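Local coordinates for copper-transporting ATPase PAA2, chloroplastic (Arabidopsis thaliana, PDB 5LBK), which uses the energy of ATP hydrolysis to move copper across the chloroplast thylakoid membrane into the lumen, the present chain being its nucleotide-binding domain, at residues L21-A26 against R71-G76. Residues are numbered along the deposited sequence; the frame is centred on the assembly and turned at random.
Sequences LKMAAA and RFVAVG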
# COMPACT_ATOMS: atom_id res chain seq x y z
N LEU A 21 -3.55 -1.35 -5.69
CA LEU A 21 -4.72 -1.57 -4.86
C LEU A 21 -4.89 -3.03 -4.50
O LEU A 21 -5.27 -3.34 -3.36
CB LEU A 21 -5.94 -1.04 -5.59
CG LEU A 21 -7.25 -0.92 -4.85
CD1 LEU A 21 -7.10 -0.17 -3.53
CD2 LEU A 21 -8.25 -0.23 -5.83
N LYS A 22 -4.68 -3.95 -5.46
CA LYS A 22 -4.85 -5.38 -5.20
C LYS A 22 -3.92 -5.85 -4.11
O LYS A 22 -4.30 -6.63 -3.23
CB LYS A 22 -4.58 -6.22 -6.45
CG LYS A 22 -5.70 -6.24 -7.46
CD LYS A 22 -5.33 -7.15 -8.63
CE LYS A 22 -6.53 -7.34 -9.57
NZ LYS A 22 -6.24 -8.18 -10.77
N MET A 23 -2.65 -5.47 -4.21
CA MET A 23 -1.67 -5.79 -3.17
C MET A 23 -2.04 -5.15 -1.85
O MET A 23 -1.95 -5.81 -0.79
CB MET A 23 -0.28 -5.33 -3.59
CG MET A 23 0.38 -6.22 -4.68
SD MET A 23 2.00 -5.49 -5.09
CE MET A 23 2.64 -6.72 -6.23
N ALA A 24 -2.45 -3.88 -1.86
CA ALA A 24 -2.72 -3.23 -0.59
C ALA A 24 -3.93 -3.88 0.09
O ALA A 24 -3.93 -4.10 1.30
CB ALA A 24 -2.96 -1.75 -0.78
N ALA A 25 -4.97 -4.17 -0.67
CA ALA A 25 -6.13 -4.83 -0.08
C ALA A 25 -5.84 -6.26 0.38
O ALA A 25 -6.45 -6.75 1.36
CB ALA A 25 -7.28 -4.81 -1.09
N ALA A 26 -4.93 -6.97 -0.30
CA ALA A 26 -4.52 -8.29 0.18
C ALA A 26 -3.90 -8.19 1.56
O ALA A 26 -4.18 -9.02 2.45
CB ALA A 26 -3.51 -8.93 -0.77
N ARG A 71 6.85 -12.55 -2.23
CA ARG A 71 7.52 -11.31 -1.85
C ARG A 71 6.75 -10.61 -0.75
O ARG A 71 5.52 -10.54 -0.80
CB ARG A 71 7.66 -10.38 -3.02
CG ARG A 71 8.80 -10.78 -3.97
CD ARG A 71 10.13 -10.23 -3.46
NE ARG A 71 11.27 -10.92 -4.06
CZ ARG A 71 11.75 -10.69 -5.27
NH1 ARG A 71 11.21 -9.76 -6.05
NH2 ARG A 71 12.79 -11.40 -5.70
N PHE A 72 7.47 -10.05 0.21
CA PHE A 72 6.82 -9.27 1.25
C PHE A 72 6.36 -7.92 0.69
O PHE A 72 7.07 -7.28 -0.10
CB PHE A 72 7.75 -9.07 2.44
CG PHE A 72 7.81 -10.31 3.32
CD1 PHE A 72 6.74 -10.64 4.14
CD2 PHE A 72 8.87 -11.19 3.22
CE1 PHE A 72 6.79 -11.81 4.90
CE2 PHE A 72 8.90 -12.34 3.98
CZ PHE A 72 7.84 -12.64 4.79
N VAL A 73 5.19 -7.49 1.15
CA VAL A 73 4.54 -6.22 0.81
C VAL A 73 4.12 -5.59 2.12
O VAL A 73 3.62 -6.29 3.02
CB VAL A 73 3.32 -6.43 -0.12
CG1 VAL A 73 2.56 -5.07 -0.35
CG2 VAL A 73 3.74 -7.10 -1.45
N ALA A 74 4.39 -4.30 2.28
CA ALA A 74 4.07 -3.55 3.49
C ALA A 74 3.16 -2.37 3.15
O ALA A 74 3.33 -1.74 2.12
CB ALA A 74 5.36 -3.09 4.16
N VAL A 75 2.18 -2.10 4.01
CA VAL A 75 1.23 -1.01 3.89
C VAL A 75 1.18 -0.25 5.20
O VAL A 75 1.04 -0.86 6.26
CB VAL A 75 -0.19 -1.54 3.54
CG1 VAL A 75 -1.13 -0.39 3.35
CG2 VAL A 75 -0.17 -2.37 2.27
N GLY A 76 1.31 1.07 5.13
CA GLY A 76 1.39 1.86 6.37
C GLY A 76 2.00 3.21 6.13
O GLY A 76 1.89 3.77 5.03
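Met23 and Ala24 of helix 17-27 lie against Val73 and Val75 of strand 71-76, a helix-on-sheet packing in the nucleotide-binding (N) domain of a P1B-type ATPase, where helices cover a six-stranded antiparallel sheet. The contact is wholly apolar and modest, burying 155 Å² in all. Val73 and Val75 are two apart on an extended strand, so both project toward the helix from one face of the sheet. Beta-branched valines suit the extended backbone, and their methyls give that face a compact apolar surface. Val73 and Val75 pair with Ala66 and Thr64 of strand 63-68, while Ala74 pairs with Gly122 of strand 117-123.

The nearer approach belongs to Ala24, whose CA is 6.4 Å from the CA of Val75. A methyl is all that this position carries, which lets the helix backbone come close enough for its CA to meet a valine methyl, and the side chain also meets Ile39 of helix 34-45. Beside it, partly exposed Met23 suits its place with a long unbranched apolar chain: CB stands 4.3 Å from CG1 of Val73, the chain is extended from CB outward (chi2 178°, chi3 175°), and the side chain also touches Arg123.

At Val75 CG1 lies anti to the backbone N (chi1 -177°), which leaves CG2 beside that N and anti to the carbonyl carbon; this branch makes the touch, 3.9 Å from CA of Ala24 and 4.2 Å from its CB.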